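Local atomic coordinates of ribonuclease S-F11 (Nicotiana alata, PDB entry 1IOO), a protein that cleaves RNA as a secreted glycoprotein of the RNase T2 family and takes part in gametophytic self-incompatibility, by which the style discriminates self from non-self pollen. Residues 4-10 with 164-170; 20-26 with 68-74; 126-132 with 191-196. All blocks are in the same frame, centred on the assembly; numbering follows the deposited sequence.

Contact 1 of 3, residues 4-10 with 164-170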
loop_
_atom_site.group_PDB
_atom_site.type_symbol
_atom_site.label_atom_id
_atom_site.label_comp_id
_atom_site.label_asym_id
_atom_site.label_seq_id
_atom_site.Cartn_x
_atom_site.Cartn_y
_atom_site.Cartn_z
ATOM N N TYR A 4 -14.767 3.703 -2.984
ATOM C CA TYR A 4 -13.589 3.290 -3.744
ATOM C C TYR A 4 -12.686 2.353 -2.959
ATOM O O TYR A 4 -12.844 2.165 -1.753
ATOM C CB TYR A 4 -12.781 4.531 -4.152
ATOM C CG TYR A 4 -12.202 5.303 -2.979
ATOM C CD1 TYR A 4 -10.921 5.027 -2.496
ATOM C CD2 TYR A 4 -12.952 6.279 -2.321
ATOM C CE1 TYR A 4 -10.407 5.702 -1.388
ATOM C CE2 TYR A 4 -12.449 6.958 -1.213
ATOM C CZ TYR A 4 -11.182 6.667 -0.750
ATOM O OH TYR A 4 -10.698 7.317 0.364
ATOM N N LEU A 5 -11.745 1.748 -3.676
ATOM C CA LEU A 5 -10.737 0.885 -3.085
ATOM C C LEU A 5 -9.384 1.553 -3.200
ATOM O O LEU A 5 -9.023 2.035 -4.274
ATOM C CB LEU A 5 -10.643 -0.449 -3.829
ATOM C CG LEU A 5 -11.672 -1.552 -3.635
ATOM C CD1 LEU A 5 -11.377 -2.662 -4.635
ATOM C CD2 LEU A 5 -11.600 -2.086 -2.211
ATOM N N GLN A 6 -8.641 1.614 -2.105
ATOM C CA GLN A 6 -7.325 2.208 -2.161
ATOM C C GLN A 6 -6.241 1.170 -1.943
ATOM O O GLN A 6 -6.150 0.568 -0.873
ATOM C CB GLN A 6 -7.159 3.326 -1.120
ATOM C CG GLN A 6 -5.767 3.951 -1.204
ATOM C CD GLN A 6 -5.506 5.030 -0.180
ATOM O OE1 GLN A 6 -4.436 5.640 -0.175
ATOM N NE2 GLN A 6 -6.474 5.272 0.697
ATOM N N LEU A 7 -5.458 0.913 -2.984
ATOM C CA LEU A 7 -4.320 0.029 -2.844
ATOM C C LEU A 7 -3.165 0.823 -2.264
ATOM O O LEU A 7 -2.731 1.815 -2.856
ATOM C CB LEU A 7 -3.907 -0.560 -4.200
ATOM C CG LEU A 7 -2.653 -1.446 -4.164
ATOM C CD1 LEU A 7 -2.974 -2.778 -3.499
ATOM C CD2 LEU A 7 -2.143 -1.673 -5.582
ATOM N N VAL A 8 -2.709 0.434 -1.080
ATOM C CA VAL A 8 -1.617 1.138 -0.435
ATOM C C VAL A 8 -0.331 0.355 -0.546
ATOM O O VAL A 8 -0.224 -0.760 -0.032
ATOM C CB VAL A 8 -1.917 1.405 1.051
ATOM C CG1 VAL A 8 -0.772 2.198 1.681
ATOM C CG2 VAL A 8 -3.234 2.159 1.178
ATOM N N LEU A 9 0.641 0.939 -1.236
ATOM C CA LEU A 9 1.935 0.301 -1.427
ATOM C C LEU A 9 2.999 0.961 -0.566
ATOM O O LEU A 9 3.169 2.181 -0.584
ATOM C CB LEU A 9 2.356 0.370 -2.897
ATOM C CG LEU A 9 1.414 -0.331 -3.885
ATOM C CD1 LEU A 9 1.888 -0.073 -5.309
ATOM C CD2 LEU A 9 1.361 -1.828 -3.609
ATOM N N THR A 10 3.713 0.134 0.184
ATOM C CA THR A 10 4.765 0.591 1.073
ATOM C C THR A 10 6.128 0.565 0.393
ATOM O O THR A 10 6.424 -0.331 -0.393
ATOM C CB THR A 10 4.916 -0.361 2.284
ATOM O OG1 THR A 10 3.740 -0.317 3.096
ATOM C CG2 THR A 10 6.146 0.004 3.105
ATOM N N TYR A 164 6.903 7.507 1.833
ATOM C CA TYR A 164 6.612 6.411 2.749
ATOM C C TYR A 164 5.694 5.372 2.112
ATOM O O TYR A 164 5.968 4.169 2.161
ATOM C CB TYR A 164 5.963 7.014 3.993
ATOM C CG TYR A 164 5.716 6.057 5.121
ATOM C CD1 TYR A 164 6.775 5.522 5.850
ATOM C CD2 TYR A 164 4.417 5.730 5.501
ATOM C CE1 TYR A 164 6.549 4.688 6.941
ATOM C CE2 TYR A 164 4.176 4.893 6.586
ATOM C CZ TYR A 164 5.245 4.379 7.304
ATOM O OH TYR A 164 5.014 3.574 8.395
ATOM N N GLU A 165 4.598 5.841 1.525
ATOM C CA GLU A 165 3.634 4.961 0.873
ATOM C C GLU A 165 2.996 5.654 -0.318
ATOM O O GLU A 165 2.962 6.880 -0.392
ATOM C CB GLU A 165 2.498 4.578 1.833
ATOM C CG GLU A 165 2.903 3.900 3.118
ATOM C CD GLU A 165 1.725 3.736 4.072
ATOM O OE1 GLU A 165 0.864 4.641 4.122
ATOM O OE2 GLU A 165 1.668 2.714 4.784
ATOM N N ILE A 166 2.503 4.856 -1.256
ATOM C CA ILE A 166 1.789 5.382 -2.401
ATOM C C ILE A 166 0.441 4.710 -2.517
ATOM O O ILE A 166 0.349 3.485 -2.503
ATOM C CB ILE A 166 2.552 5.160 -3.720
ATOM C CG1 ILE A 166 3.861 5.945 -3.691
ATOM C CG2 ILE A 166 1.693 5.615 -4.904
ATOM C CD1 ILE A 166 4.744 5.691 -4.897
ATOM N N GLY A 167 -0.610 5.517 -2.599
ATOM C CA GLY A 167 -1.937 4.959 -2.734
ATOM C C GLY A 167 -2.472 5.156 -4.136
ATOM O O GLY A 167 -2.290 6.206 -4.756
ATOM N N ILE A 168 -3.088 4.099 -4.653
ATOM C CA ILE A 168 -3.730 4.114 -5.960
ATOM C C ILE A 168 -5.158 3.622 -5.797
ATOM O O ILE A 168 -5.385 2.549 -5.239
ATOM C CB ILE A 168 -2.940 3.244 -6.973
ATOM C CG1 ILE A 168 -1.536 3.836 -7.157
ATOM C CG2 ILE A 168 -3.663 3.196 -8.312
ATOM C CD1 ILE A 168 -0.621 3.039 -8.077
ATOM N N CYS A 169 -6.119 4.413 -6.264
ATOM C CA CYS A 169 -7.526 4.100 -6.046
ATOM C C CYS A 169 -8.211 3.520 -7.270
ATOM O O CYS A 169 -7.864 3.816 -8.413
ATOM C CB CYS A 169 -8.236 5.358 -5.527
ATOM S SG CYS A 169 -7.478 5.811 -3.933
ATOM N N PHE A 170 -9.195 2.671 -6.992
ATOM C CA PHE A 170 -9.979 1.988 -8.012
ATOM C C PHE A 170 -11.451 2.018 -7.652
ATOM O O PHE A 170 -11.815 2.286 -6.507
ATOM C CB PHE A 170 -9.592 0.504 -8.086
ATOM C CG PHE A 170 -8.150 0.250 -8.405
ATOM C CD1 PHE A 170 -7.172 0.341 -7.421
ATOM C CD2 PHE A 170 -7.772 -0.086 -9.699
ATOM C CE1 PHE A 170 -5.827 0.099 -7.732
ATOM C CE2 PHE A 170 -6.437 -0.327 -10.018
ATOM C CZ PHE A 170 -5.466 -0.235 -9.033
HETATM O O HOH W 1 3.822 1.531 4.907
#
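Strands 4-10 and 164-170 run antiparallel with their axes 4.4 Å apart at an angle of 155°, and Leu5 with Phe170, Leu7 with Ile168 and Leu9 with Ile166 form hydrogen-bonded pairs, each joined by two N-H to O bonds. These six residues direct their side chains to one face of the sheet. There CE1 of Phe170 lies 4.1 Å from CB of Leu7, which meets the ring at its edge; the leucines suit this face because helix 101-113 packs on it through Leu107, Leu111 and Lys112. Strand 4-10 is an inner strand of the antiparallel sheet of the RNase T2 fold, flanked by 162-170 and by 30-37, which carries the catalytic His32. The opposite face bears Gln6, Val8, Thr10, Glu165 and Cys169. SG of Cys169, in a disulfide with Cys180, rests 3.7 Å from CG of Gln6 and obliquely beside the Tyr4 ring, 4.7 Å from its centroid. Gln6 stretches fully, CG anti to the backbone N (chi1 -179°), and carries OE1 over Gly167 to accept a bond from Lys152; a residue without a side chain leaves that path clear. CG1 of Val8 packs 3.8 Å from CD of Glu165. One water bridges the last pair, lying 2.6 Å from OG1 of Thr10 and donating a short bond to OE2 of Glu165, beside His32.

Contact 2 of 3, residues 20-26 with 68-74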
loop_
_atom_site.group_PDB
_atom_site.type_symbol
_atom_site.label_atom_id
_atom_site.label_comp_id
_atom_site.label_asym_id
_atom_site.label_seq_id
_atom_site.Cartn_x
_atom_site.Cartn_y
_atom_site.Cartn_z
ATOM N N HIS A 20 10.265 -0.643 13.441
ATOM C CA HIS A 20 11.136 -1.776 13.680
ATOM C C HIS A 20 10.745 -2.936 12.776
ATOM O O HIS A 20 9.601 -3.393 12.804
ATOM C CB HIS A 20 11.065 -2.231 15.135
ATOM C CG HIS A 20 11.858 -3.469 15.404
ATOM N ND1 HIS A 20 13.231 -3.512 15.278
ATOM C CD2 HIS A 20 11.470 -4.726 15.725
ATOM C CE1 HIS A 20 13.653 -4.744 15.507
ATOM N NE2 HIS A 20 12.603 -5.499 15.780
ATOM N N CYS A 21 11.692 -3.401 11.969
ATOM C CA CYS A 21 11.434 -4.505 11.051
ATOM C C CYS A 21 12.169 -5.763 11.461
ATOM O O CYS A 21 13.313 -5.712 11.913
ATOM C CB CYS A 21 11.865 -4.148 9.628
ATOM S SG CYS A 21 10.756 -2.976 8.797
ATOM N N GLU A 22 11.499 -6.898 11.295
ATOM C CA GLU A 22 12.095 -8.191 11.580
ATOM C C GLU A 22 12.498 -8.879 10.282
ATOM O O GLU A 22 13.188 -9.896 10.292
ATOM C CB GLU A 22 11.118 -9.076 12.354
ATOM C CG GLU A 22 10.951 -8.700 13.820
ATOM C CD GLU A 22 12.230 -8.877 14.624
ATOM O OE1 GLU A 22 13.000 -9.814 14.323
ATOM O OE2 GLU A 22 12.457 -8.092 15.568
ATOM N N ARG A 23 12.043 -8.321 9.165
ATOM C CA ARG A 23 12.380 -8.843 7.842
ATOM C C ARG A 23 13.302 -7.881 7.115
ATOM O O ARG A 23 13.286 -6.679 7.383
ATOM C CB ARG A 23 11.128 -8.998 6.957
ATOM C CG ARG A 23 10.060 -9.973 7.446
ATOM C CD ARG A 23 10.571 -11.413 7.500
ATOM N NE ARG A 23 10.831 -11.984 6.175
ATOM C CZ ARG A 23 9.906 -12.529 5.390
ATOM N NH1 ARG A 23 8.642 -12.588 5.791
ATOM N NH2 ARG A 23 10.244 -13.021 4.196
ATOM N N ILE A 24 14.126 -8.408 6.216
ATOM C CA ILE A 24 14.969 -7.548 5.399
ATOM C C ILE A 24 14.081 -6.774 4.440
ATOM O O ILE A 24 13.208 -7.361 3.806
ATOM C CB ILE A 24 15.991 -8.377 4.569
ATOM C CG1 ILE A 24 16.975 -9.091 5.500
ATOM C CG2 ILE A 24 16.735 -7.471 3.593
ATOM C CD1 ILE A 24 17.854 -8.165 6.312
ATOM N N ALA A 25 14.271 -5.462 4.356
ATOM C CA ALA A 25 13.434 -4.638 3.487
ATOM C C ALA A 25 13.677 -4.942 2.014
ATOM O O ALA A 25 14.794 -4.799 1.522
ATOM C CB ALA A 25 13.691 -3.162 3.756
ATOM N N PRO A 26 12.635 -5.394 1.290
ATOM C CA PRO A 26 12.818 -5.683 -0.136
ATOM C C PRO A 26 13.104 -4.383 -0.877
ATOM O O PRO A 26 12.672 -3.317 -0.444
ATOM C CB PRO A 26 11.467 -6.260 -0.548
ATOM C CG PRO A 26 10.970 -6.896 0.708
ATOM C CD PRO A 26 11.319 -5.870 1.755
ATOM N N MET A 68 4.702 -8.795 2.172
ATOM C CA MET A 68 5.588 -9.173 3.256
ATOM C C MET A 68 5.245 -8.442 4.542
ATOM O O MET A 68 5.091 -7.221 4.553
ATOM C CB MET A 68 7.043 -8.902 2.872
ATOM C CG MET A 68 8.046 -9.580 3.794
ATOM S SD MET A 68 9.759 -9.348 3.286
ATOM C CE MET A 68 9.842 -10.358 1.791
ATOM N N GLN A 69 5.094 -9.206 5.618
ATOM C CA GLN A 69 4.822 -8.636 6.931
ATOM C C GLN A 69 6.149 -8.266 7.586
ATOM O O GLN A 69 6.728 -9.038 8.346
ATOM C CB GLN A 69 4.031 -9.651 7.751
ATOM C CG GLN A 69 2.763 -10.109 7.020
ATOM C CD GLN A 69 2.101 -11.301 7.674
ATOM O OE1 GLN A 69 1.090 -11.168 8.364
ATOM N NE2 GLN A 69 2.674 -12.479 7.462
ATOM N N LEU A 70 6.621 -7.074 7.237
ATOM C CA LEU A 70 7.933 -6.561 7.621
ATOM C C LEU A 70 8.192 -6.518 9.126
ATOM O O LEU A 70 9.345 -6.591 9.543
ATOM C CB LEU A 70 8.111 -5.159 7.033
ATOM C CG LEU A 70 8.026 -5.092 5.505
ATOM C CD1 LEU A 70 8.026 -3.636 5.060
ATOM C CD2 LEU A 70 9.192 -5.854 4.894
ATOM N N LYS A 71 7.151 -6.399 9.939
ATOM C CA LYS A 71 7.345 -6.261 11.389
ATOM C C LYS A 71 7.554 -7.595 12.109
ATOM O O LYS A 71 7.904 -7.605 13.291
ATOM C CB LYS A 71 6.143 -5.542 12.008
ATOM C CG LYS A 71 6.034 -4.079 11.621
ATOM C CD LYS A 71 4.588 -3.605 11.589
ATOM C CE LYS A 71 3.908 -3.700 12.940
ATOM N NZ LYS A 71 2.497 -3.213 12.849
ATOM N N PHE A 72 7.369 -8.712 11.417
ATOM C CA PHE A 72 7.488 -10.008 12.080
ATOM C C PHE A 72 8.476 -10.929 11.403
ATOM O O PHE A 72 8.734 -10.821 10.203
ATOM C CB PHE A 72 6.119 -10.708 12.124
ATOM C CG PHE A 72 5.057 -9.918 12.825
ATOM C CD1 PHE A 72 4.318 -8.951 12.149
ATOM C CD2 PHE A 72 4.811 -10.128 14.178
ATOM C CE1 PHE A 72 3.347 -8.205 12.814
ATOM C CE2 PHE A 72 3.846 -9.390 14.850
ATOM C CZ PHE A 72 3.113 -8.430 14.174
ATOM N N GLU A 73 9.039 -11.833 12.196
ATOM C CA GLU A 73 9.929 -12.852 11.679
ATOM C C GLU A 73 9.207 -13.646 10.597
ATOM O O GLU A 73 7.979 -13.762 10.629
ATOM C CB GLU A 73 10.345 -13.801 12.807
ATOM C CG GLU A 73 11.195 -13.178 13.916
ATOM C CD GLU A 73 10.382 -12.619 15.089
ATOM O OE1 GLU A 73 10.925 -12.602 16.216
ATOM O OE2 GLU A 73 9.221 -12.195 14.893
ATOM N N GLN A 74 9.956 -14.193 9.647
ATOM C CA GLN A 74 9.356 -14.947 8.555
ATOM C C GLN A 74 8.520 -16.130 9.052
ATOM O O GLN A 74 7.406 -16.343 8.574
ATOM C CB GLN A 74 10.437 -15.447 7.592
ATOM C CG GLN A 74 9.868 -16.228 6.425
ATOM C CD GLN A 74 10.875 -16.426 5.315
ATOM O OE1 GLN A 74 12.082 -16.349 5.537
ATOM N NE2 GLN A 74 10.383 -16.694 4.111
HETATM O O HOH W 2 8.682 -5.207 14.591
HETATM O O HOH W 3 6.998 -11.826 8.186
#
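Arg23 lies with its guanidinium between Met68 and Gln74, one on each face. SD of Met68 sits over the centre of one face, and CB of Gln74 over the centre of the opposite one, with the Gln74 amide stacked at 16° to the guanidinium plane and its CD 3.6 Å from NH2 of Arg23. A bend at chi2 (-64°) brings CD of the arginine to 3.3 Å from O of Phe72, and a second at chi3 (-68°) carries the guanidinium on between its two neighbours. A long, flat cation suits this slot: its faces accept sulfur and methylenes while its N-H groups work in the plane. NH1 gives a bond to a water at the guanidinium edge, which probably donates to O of Gln69, and it also makes a salt bridge with Asp64. Pro26 continues the apolar side, its CG 3.8 Å from SD of Met68 and its CD equally close to CD2 of Leu70. Backbone bonds from N of Glu22 (2.8 Å) and N of Arg23 (3.2 Å) both end on O of Leu70, within the type I turn from Gln69 to Phe72. Glu22 and Glu73 point the same way side by side, OE1 to OE1 4.0 Å, and the hydrogen bond from NE2 of His20 to OE2 of Glu22 probably eases their repulsion. Gln69 and Leu70 probably help to bind the 3'-phosphate of the RNA, as in relatives. The loop after helix 12-18, tied back to it by the Cys16-Cys21 disulfide, packs against the turn between helices 57-66 and 74-80, while Gln69 and Phe72 reach helix 82-92.

Contact 3 of 3, residues 126-132 with 191-196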
loop_
_atom_site.group_PDB
_atom_site.type_symbol
_atom_site.label_atom_id
_atom_site.label_comp_id
_atom_site.label_asym_id
_atom_site.label_seq_id
_atom_site.Cartn_x
_atom_site.Cartn_y
_atom_site.Cartn_z
ATOM N N ILE A 126 13.501 9.561 -11.345
ATOM C CA ILE A 126 13.311 9.585 -9.898
ATOM C C ILE A 126 13.759 8.254 -9.313
ATOM O O ILE A 126 13.102 7.232 -9.508
ATOM C CB ILE A 126 11.824 9.850 -9.534
ATOM C CG1 ILE A 126 11.414 11.249 -10.010
ATOM C CG2 ILE A 126 11.614 9.743 -8.024
ATOM C CD1 ILE A 126 9.919 11.526 -9.888
ATOM N N ILE A 127 14.898 8.257 -8.626
ATOM C CA ILE A 127 15.447 7.025 -8.074
ATOM C C ILE A 127 15.822 7.177 -6.603
ATOM O O ILE A 127 16.024 8.286 -6.113
ATOM C CB ILE A 127 16.693 6.577 -8.872
ATOM C CG1 ILE A 127 17.740 7.693 -8.884
ATOM C CG2 ILE A 127 16.286 6.204 -10.295
ATOM C CD1 ILE A 127 19.049 7.306 -9.571
ATOM N N PRO A 128 15.912 6.051 -5.880
ATOM C CA PRO A 128 16.265 6.098 -4.457
ATOM C C PRO A 128 17.636 6.718 -4.243
ATOM O O PRO A 128 18.523 6.587 -5.088
ATOM C CB PRO A 128 16.222 4.630 -4.046
ATOM C CG PRO A 128 15.175 4.055 -4.963
ATOM C CD PRO A 128 15.540 4.682 -6.283
ATOM N N GLY A 129 17.801 7.405 -3.118
ATOM C CA GLY A 129 19.083 8.021 -2.819
ATOM C C GLY A 129 19.108 9.527 -2.990
ATOM O O GLY A 129 20.110 10.167 -2.671
ATOM N N SER A 130 18.022 10.097 -3.502
ATOM C CA SER A 130 17.941 11.541 -3.698
ATOM C C SER A 130 16.558 12.065 -3.345
ATOM O O SER A 130 15.662 11.295 -3.001
ATOM C CB SER A 130 18.268 11.906 -5.148
ATOM O OG SER A 130 19.566 11.463 -5.498
ATOM N N SER A 131 16.392 13.380 -3.433
ATOM C CA SER A 131 15.121 14.006 -3.111
ATOM C C SER A 131 14.505 14.660 -4.336
ATOM O O SER A 131 15.211 15.150 -5.219
ATOM C CB SER A 131 15.311 15.033 -2.000
ATOM O OG SER A 131 15.816 14.404 -0.835
ATOM N N TYR A 132 13.178 14.671 -4.378
ATOM C CA TYR A 132 12.452 15.227 -5.505
ATOM C C TYR A 132 11.233 15.987 -5.040
ATOM O O TYR A 132 10.756 15.780 -3.924
ATOM C CB TYR A 132 12.016 14.086 -6.419
ATOM C CG TYR A 132 13.146 13.140 -6.737
ATOM C CD1 TYR A 132 13.497 12.116 -5.854
ATOM C CD2 TYR A 132 13.892 13.289 -7.902
ATOM C CE1 TYR A 132 14.566 11.268 -6.125
ATOM C CE2 TYR A 132 14.961 12.446 -8.186
ATOM C CZ TYR A 132 15.293 11.439 -7.293
ATOM O OH TYR A 132 16.353 10.605 -7.565
ATOM N N LYS A 191 11.768 19.446 -0.889
ATOM C CA LYS A 191 11.815 18.217 -1.659
ATOM C C LYS A 191 11.518 17.006 -0.782
ATOM O O LYS A 191 11.591 17.077 0.448
ATOM C CB LYS A 191 13.176 18.065 -2.344
ATOM C CG LYS A 191 13.419 19.099 -3.444
ATOM C CD LYS A 191 14.592 18.712 -4.327
ATOM C CE LYS A 191 14.754 19.680 -5.491
ATOM N NZ LYS A 191 15.791 19.204 -6.456
ATOM N N VAL A 192 11.172 15.899 -1.427
ATOM C CA VAL A 192 10.846 14.662 -0.738
ATOM C C VAL A 192 11.926 13.612 -0.966
ATOM O O VAL A 192 12.302 13.325 -2.102
ATOM C CB VAL A 192 9.495 14.105 -1.246
ATOM C CG1 VAL A 192 9.154 12.805 -0.536
ATOM C CG2 VAL A 192 8.404 15.134 -1.023
ATOM N N LEU A 193 12.417 13.030 0.123
ATOM C CA LEU A 193 13.453 12.020 0.038
ATOM C C LEU A 193 12.901 10.666 -0.415
ATOM O O LEU A 193 11.855 10.222 0.049
ATOM C CB LEU A 193 14.118 11.840 1.412
ATOM C CG LEU A 193 15.135 10.704 1.545
ATOM C CD1 LEU A 193 16.329 10.976 0.640
ATOM C CD2 LEU A 193 15.576 10.576 3.000
ATOM N N PHE A 194 13.593 10.052 -1.369
ATOM C CA PHE A 194 13.294 8.692 -1.805
ATOM C C PHE A 194 14.397 7.800 -1.251
ATOM O O PHE A 194 15.448 7.637 -1.864
ATOM C CB PHE A 194 13.249 8.640 -3.347
ATOM C CG PHE A 194 12.628 7.385 -3.927
ATOM C CD1 PHE A 194 12.014 6.428 -3.121
ATOM C CD2 PHE A 194 12.660 7.169 -5.306
ATOM C CE1 PHE A 194 11.444 5.276 -3.676
ATOM C CE2 PHE A 194 12.093 6.022 -5.871
ATOM C CZ PHE A 194 11.484 5.074 -5.056
ATOM N N ARG A 195 14.172 7.278 -0.051
ATOM C CA ARG A 195 15.206 6.538 0.671
ATOM C C ARG A 195 15.734 5.323 -0.071
ATOM O O ARG A 195 14.979 4.506 -0.593
ATOM C CB ARG A 195 14.708 6.139 2.056
ATOM C CG ARG A 195 15.815 5.614 2.963
ATOM C CD ARG A 195 15.302 5.428 4.383
ATOM N NE ARG A 195 14.936 6.696 5.010
ATOM C CZ ARG A 195 15.811 7.572 5.494
ATOM N NH1 ARG A 195 17.113 7.321 5.432
ATOM N NH2 ARG A 195 15.387 8.707 6.030
ATOM N N ARG A 196 17.057 5.209 -0.086
ATOM C CA ARG A 196 17.738 4.084 -0.706
ATOM C C ARG A 196 17.618 2.841 0.174
ATOM O O ARG A 196 17.346 1.742 -0.353
ATOM C CB ARG A 196 19.214 4.435 -0.906
ATOM C CG ARG A 196 20.068 3.323 -1.489
ATOM C CD ARG A 196 19.848 3.182 -2.981
ATOM N NE ARG A 196 18.491 2.752 -3.300
ATOM C CZ ARG A 196 17.998 1.554 -3.006
ATOM N NH1 ARG A 196 18.750 0.658 -2.379
ATOM N NH2 ARG A 196 16.753 1.250 -3.341
ATOM O OXT ARG A 196 17.806 2.992 1.398
HETATM O O HOH W 4 15.398 16.521 -7.513
#
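Pro128 lies flat on Phe194: its CG stands over one face of the ring, 3.8 Å from the centroid and 14° off the normal, a CH-pi contact in which the rigid pyrrolidine offers C-H groups to the pi cloud. CG2 of Ile126 comes in at 3.9 Å from CD2 of Phe194, and the same methyl covers the centre of one face of the Tyr132 ring. CE1 of Tyr132 in turn reaches CB of Phe194. With CG anti to its backbone N (chi1 -166°), Phe194 turns its ring toward the 127-128 link, where C of Ile127 approaches CD2 obliquely at 3.4 Å. OH of Tyr132 donates at 2.8 Å to a lone pair of O of Ile127, fixing the ring against the turn. N of Gly129 bonds to O of Phe194 at 2.7 Å, almost straight in line with the carbonyl. Glycine fits this corner because its positive phi completes a type II turn from Ile127 to Ser130. At the far end a water joins O of Ser131 to NZ of the extended Lys191, whose exposed position suits a charged chain. Further out, Trp11 meets the Phe194 ring and donates to O of Arg195, while Leu118 and Leu121 of helix 117-123 pack on Phe194. Arg195 forms a salt bridge with Glu162, and Arg196 bonds to Asn27. Ser131 and Leu193 make a non-hydrogen-bonded pair, flanked by the hydrogen-bonded pair of Tyr132 and Val192, in a short two-stranded antiparallel sheet that fastens the C-terminal tail to the body of the enzyme.

In the fold
Contact 1 lies near the middle of the molecule, in the central antiparallel sheet, whereas contacts 2 and 3 are peripheral; the three centres are 19 to 22 Å apart and none touches another. Along the chain, contact 2 is nested inside the long loop closed by contact 1, and contact 3 opens after contact 2 has closed, its segments alternating with those of contact 1. Strand 30-37, beside contact 1, carries His32, and contact 2 holds Gln69 and Leu70, so both border the probable RNA site. Contact 3 joins that core through strand 162-170, which Leu193 and Phe194 touch, binding the chain's end to its sheet.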